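Long-range contact in ABC transporter substrate-binding protein-branched chain amino acid transport (Streptococcus pneumoniae, PDB 4GNR), which binds isoleucine and probably delivers branched-chain amino acids to an ABC transporter for import: residues A[99-110]-A[118-129]. Sequence-based numbering, arbitrary orientation. Where two conformers were deposited one is given.
With ILE (isoleucine), chain B.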
loop_
_atom_site.group_PDB
_atom_site.type_symbol
_atom_site.label_atom_id
_atom_site.label_comp_id
_atom_site.label_asym_id
_atom_site.label_seq_id
_atom_site.Cartn_x
_atom_site.Cartn_y
_atom_site.Cartn_z
ATOM N N GLY A 99 7.989 22.719 -6.850
ATOM C CA GLY A 99 7.955 22.153 -8.203
ATOM C C GLY A 99 8.689 20.818 -8.319
ATOM O O GLY A 99 9.310 20.523 -9.355
ATOM N N VAL A 100 8.597 19.999 -7.263
ATOM C CA VAL A 100 9.244 18.693 -7.207
ATOM C C VAL A 100 8.179 17.590 -7.253
ATOM O O VAL A 100 7.288 17.575 -6.428
ATOM C CB VAL A 100 10.106 18.580 -5.917
ATOM C CG1 VAL A 100 10.664 17.170 -5.787
ATOM C CG2 VAL A 100 11.220 19.610 -5.930
ATOM N N PRO A 101 8.295 16.640 -8.200
ATOM C CA PRO A 101 7.312 15.570 -8.221
ATOM C C PRO A 101 7.508 14.613 -7.036
ATOM O O PRO A 101 8.626 14.271 -6.662
ATOM C CB PRO A 101 7.591 14.866 -9.564
ATOM C CG PRO A 101 9.062 15.113 -9.809
ATOM C CD PRO A 101 9.318 16.501 -9.253
ATOM N N LEU A 102 6.374 14.146 -6.528
ATOM C CA LEU A 102 6.309 13.199 -5.432
ATOM C C LEU A 102 5.471 12.023 -5.909
ATOM O O LEU A 102 4.350 12.216 -6.416
ATOM C CB LEU A 102 5.722 13.866 -4.188
ATOM C CG LEU A 102 5.700 13.012 -2.901
ATOM C CD1 LEU A 102 5.860 13.889 -1.661
ATOM C CD2 LEU A 102 4.474 12.134 -2.802
ATOM N N ILE A 103 6.027 10.817 -5.769
ATOM C CA ILE A 103 5.301 9.612 -6.120
ATOM C C ILE A 103 5.096 8.774 -4.870
ATOM O O ILE A 103 6.065 8.394 -4.186
ATOM C CB ILE A 103 5.989 8.790 -7.262
ATOM C CG1 ILE A 103 5.152 7.550 -7.601
ATOM C CG2 ILE A 103 7.444 8.429 -6.953
ATOM C CD1 ILE A 103 5.534 6.926 -8.938
ATOM N N SER A 104 3.832 8.523 -4.532
ATOM C CA SER A 104 3.511 7.559 -3.483
ATOM C C SER A 104 3.291 6.207 -4.157
ATOM O O SER A 104 2.409 6.086 -5.026
ATOM C CB SER A 104 2.246 7.881 -2.708
ATOM O OG SER A 104 1.929 6.775 -1.873
ATOM N N PRO A 105 4.064 5.186 -3.790
ATOM C CA PRO A 105 3.829 3.884 -4.411
ATOM C C PRO A 105 2.462 3.273 -4.097
ATOM O O PRO A 105 1.966 2.463 -4.874
ATOM C CB PRO A 105 4.939 3.001 -3.762
ATOM C CG PRO A 105 6.027 3.983 -3.364
ATOM C CD PRO A 105 5.235 5.194 -2.896
ATOM N N SER A 106 1.870 3.702 -2.970
ATOM C CA SER A 106 0.812 2.903 -2.344
ATOM C C SER A 106 -0.348 3.635 -1.707
ATOM O O SER A 106 -1.217 2.969 -1.138
ATOM C CB SER A 106 1.503 2.035 -1.254
ATOM O OG SER A 106 2.304 2.861 -0.401
ATOM N N ALA A 107 -0.418 4.963 -1.812
ATOM C CA ALA A 107 -1.539 5.719 -1.189
ATOM C C ALA A 107 -2.786 5.526 -2.065
ATOM O O ALA A 107 -2.831 6.002 -3.193
ATOM C CB ALA A 107 -1.179 7.175 -1.044
ATOM N N THR A 108 -3.801 4.874 -1.504
ATOM C CA THR A 108 -4.999 4.467 -2.233
ATOM C C THR A 108 -6.196 5.399 -2.102
ATOM O O THR A 108 -7.245 5.146 -2.717
ATOM C CB THR A 108 -5.410 3.041 -1.777
ATOM O OG1 THR A 108 -5.554 3.043 -0.348
ATOM C CG2 THR A 108 -4.376 1.989 -2.180
ATOM N N GLN A 109 -6.092 6.487 -1.359
ATOM C CA GLN A 109 -7.248 7.378 -1.175
ATOM C C GLN A 109 -7.815 7.869 -2.489
ATOM O O GLN A 109 -7.102 8.351 -3.356
ATOM C CB GLN A 109 -6.842 8.572 -0.296
ATOM C CG GLN A 109 -7.889 9.663 -0.104
ATOM C CD GLN A 109 -7.360 10.788 0.796
ATOM O OE1 GLN A 109 -6.842 10.514 1.884
ATOM N NE2 GLN A 109 -7.523 12.058 0.360
ATOM N N ASP A 110 -9.120 7.704 -2.707
ATOM C CA ASP A 110 -9.652 8.210 -3.959
ATOM C C ASP A 110 -9.520 9.711 -3.997
ATOM O O ASP A 110 -9.583 10.408 -2.982
ATOM C CB ASP A 110 -11.118 7.867 -4.223
ATOM C CG ASP A 110 -11.348 6.404 -4.477
ATOM O OD1 ASP A 110 -11.635 6.079 -5.654
ATOM O OD2 ASP A 110 -11.145 5.579 -3.569
ATOM N N TYR A 118 2.004 17.743 -9.409
ATOM C CA TYR A 118 3.236 17.159 -8.889
ATOM C C TYR A 118 3.055 15.876 -8.098
ATOM O O TYR A 118 4.014 15.427 -7.478
ATOM C CB TYR A 118 4.036 18.214 -8.099
ATOM C CG TYR A 118 4.609 19.262 -9.036
ATOM C CD1 TYR A 118 5.840 19.055 -9.633
ATOM C CD2 TYR A 118 3.907 20.405 -9.386
ATOM C CE1 TYR A 118 6.370 19.943 -10.537
ATOM C CE2 TYR A 118 4.440 21.333 -10.303
ATOM C CZ TYR A 118 5.666 21.071 -10.870
ATOM O OH TYR A 118 6.209 21.959 -11.778
ATOM N N LEU A 119 1.870 15.281 -8.098
ATOM C CA LEU A 119 1.645 14.023 -7.394
ATOM C C LEU A 119 1.378 12.892 -8.385
ATOM O O LEU A 119 0.612 13.054 -9.340
ATOM C CB LEU A 119 0.457 14.106 -6.443
ATOM C CG LEU A 119 0.211 12.866 -5.565
ATOM C CD1 LEU A 119 1.374 12.597 -4.624
ATOM C CD2 LEU A 119 -1.073 13.041 -4.769
ATOM N N PHE A 120 1.999 11.745 -8.109
ATOM C CA PHE A 120 1.791 10.514 -8.858
ATOM C C PHE A 120 1.480 9.407 -7.862
ATOM O O PHE A 120 2.069 9.377 -6.775
ATOM C CB PHE A 120 3.017 10.143 -9.700
ATOM C CG PHE A 120 3.309 11.180 -10.740
ATOM C CD1 PHE A 120 3.997 12.346 -10.412
ATOM C CD2 PHE A 120 2.827 11.045 -12.035
ATOM C CE1 PHE A 120 4.198 13.349 -11.349
ATOM C CE2 PHE A 120 3.032 12.039 -12.974
ATOM C CZ PHE A 120 3.725 13.187 -12.634
ATOM N N ILE A 121 0.599 8.484 -8.237
ATOM C CA ILE A 121 0.192 7.367 -7.368
ATOM C C ILE A 121 0.437 6.065 -8.118
ATOM O O ILE A 121 -0.060 5.879 -9.224
ATOM C CB ILE A 121 -1.276 7.498 -6.937
ATOM C CG1 ILE A 121 -1.507 8.753 -6.098
ATOM C CG2 ILE A 121 -1.733 6.253 -6.209
ATOM C CD1 ILE A 121 -0.834 8.746 -4.803
ATOM N N GLY A 122 1.178 5.150 -7.499
ATOM C CA GLY A 122 1.532 3.901 -8.159
ATOM C C GLY A 122 0.550 2.748 -8.072
ATOM O O GLY A 122 0.776 1.724 -8.687
ATOM N N THR A 123 -0.539 2.945 -7.344
ATOM C CA THR A 123 -1.465 1.863 -7.006
ATOM C C THR A 123 -2.926 2.167 -7.343
ATOM O O THR A 123 -3.267 3.194 -7.942
ATOM C CB THR A 123 -1.273 1.557 -5.469
ATOM O OG1 THR A 123 -1.919 0.323 -5.148
ATOM C CG2 THR A 123 -1.792 2.695 -4.619
ATOM N N PHE A 124 -3.791 1.215 -6.999
ATOM C CA PHE A 124 -5.227 1.326 -7.164
ATOM C C PHE A 124 -5.833 2.198 -6.034
ATOM O O PHE A 124 -5.121 2.694 -5.158
ATOM C CB PHE A 124 -5.858 -0.081 -7.278
ATOM C CG PHE A 124 -5.346 -1.073 -6.242
ATOM C CD1 PHE A 124 -4.686 -2.223 -6.647
ATOM C CD2 PHE A 124 -5.495 -0.848 -4.876
ATOM C CE1 PHE A 124 -4.199 -3.141 -5.708
ATOM C CE2 PHE A 124 -4.977 -1.750 -3.933
ATOM C CZ PHE A 124 -4.324 -2.883 -4.354
ATOM N N GLN A 125 -7.151 2.376 -6.061
ATOM C CA GLN A 125 -7.863 3.236 -5.099
ATOM C C GLN A 125 -8.823 2.478 -4.199
ATOM O O GLN A 125 -9.199 1.313 -4.460
ATOM C CB GLN A 125 -8.577 4.414 -5.803
ATOM C CG GLN A 125 -7.659 5.572 -6.223
ATOM C CD GLN A 125 -6.620 5.182 -7.247
ATOM O OE1 GLN A 125 -6.949 4.679 -8.326
ATOM N NE2 GLN A 125 -5.366 5.446 -6.947
ATOM N N ASP A 126 -9.255 3.159 -3.137
ATOM C CA ASP A 126 -10.136 2.550 -2.132
ATOM C C ASP A 126 -11.506 2.181 -2.669
ATOM O O ASP A 126 -12.060 1.163 -2.237
ATOM C CB ASP A 126 -10.226 3.447 -0.915
ATOM C CG ASP A 126 -8.890 3.564 -0.198
ATOM O OD1 ASP A 126 -8.085 2.614 -0.274
ATOM O OD2 ASP A 126 -8.665 4.613 0.432
ATOM N N SER A 127 -12.056 2.960 -3.584
ATOM C CA SER A 127 -13.361 2.610 -4.152
ATOM C C SER A 127 -13.272 1.229 -4.827
ATOM O O SER A 127 -14.107 0.347 -4.603
ATOM C CB SER A 127 -13.793 3.682 -5.133
ATOM O OG SER A 127 -12.808 3.849 -6.128
ATOM N N PHE A 128 -12.222 1.061 -5.619
ATOM C CA PHE A 128 -11.892 -0.192 -6.328
ATOM C C PHE A 128 -11.767 -1.325 -5.291
ATOM O O PHE A 128 -12.332 -2.409 -5.484
ATOM C CB PHE A 128 -10.593 0.098 -7.106
ATOM C CG PHE A 128 -9.827 -1.072 -7.691
ATOM C CD1 PHE A 128 -9.842 -1.343 -9.045
ATOM C CD2 PHE A 128 -8.952 -1.795 -6.906
ATOM C CE1 PHE A 128 -9.035 -2.347 -9.574
ATOM C CE2 PHE A 128 -8.144 -2.768 -7.439
ATOM C CZ PHE A 128 -8.190 -3.034 -8.785
ATOM N N GLN A 129 -11.048 -1.090 -4.181
ATOM C CA GLN A 129 -10.910 -2.117 -3.157
ATOM C C GLN A 129 -12.260 -2.540 -2.558
ATOM O O GLN A 129 -12.535 -3.725 -2.377
ATOM C CB GLN A 129 -9.971 -1.703 -2.030
ATOM C CG GLN A 129 -8.545 -1.455 -2.488
ATOM C CD GLN A 129 -7.579 -1.489 -1.317
ATOM O OE1 GLN A 129 -7.269 -2.558 -0.793
ATOM N NE2 GLN A 129 -7.072 -0.333 -0.925
HETATM N N ILE B . -3.209 1.963 0.857
HETATM C CA ILE B . -2.976 2.375 2.269
HETATM C C ILE B . -3.039 3.896 2.362
HETATM O O ILE B . -2.893 4.428 3.482
HETATM C CB ILE B . -1.745 1.675 2.922
HETATM C CG1 ILE B . -0.538 1.729 2.014
HETATM C CG2 ILE B . -1.977 0.119 3.343
HETATM C CD1 ILE B . 0.694 1.135 2.659
HETATM O OXT ILE B . -3.274 4.533 1.314
HETATM O O HOH W 1 9.026 22.260 -11.460
HETATM O O HOH W 2 -1.385 0.179 -2.338
HETATM O O HOH W 3 -4.891 7.251 -4.598
#
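Strands 102-104 and 119-121 pair in parallel at one margin of the five-stranded sheet of a periplasmic-binding-protein lobe, and the chain beyond them runs on to the isoleucine site. Four backbone hydrogen bonds zip the pair together, from Leu102 N to Tyr118 O (2.8 Å) through to Gly122 N on Ser104 O. The Leu102 and Leu119 side chains run side by side, CD2 of Leu102 3.6 Å from CD1 of Leu119, whereas Ile103 crosses Phe120 at about a right angle on the other face. At the start of the pair, Gly99 CA sits over the Tyr118 ring in a CH-pi contact, 3.9 Å from its centroid.

Past the strands, polar side chains join the packing. With chi1 at 55°, Thr108 OG1 is set between its own backbone N and carbonyl carbon, where it donates to Asp126 OD1 (2.6 Å) on the syn side, 29° out of the carboxylate plane, and accepts from the ligand N at 2.8 Å. Ser106 O takes a second ligand N-H, while Thr108 N binds ligand OXT; Asp229, Ser85 and Tyr205 complete the hold. In the conformers given, Asp110 OD1 accepts from Ser127 OG (2.6 Å) and OD2 from Ser127 N (2.8 Å), so this grip may be part-time.

Asp126 is thus a second-shell residue. By accepting the Thr108 hydroxyl hydrogen bond, it probably fixes the hydroxyl's rotation and leaves OG1 to accept from the isoleucine ammonium, and its negative charge would be expected to strengthen that acceptor.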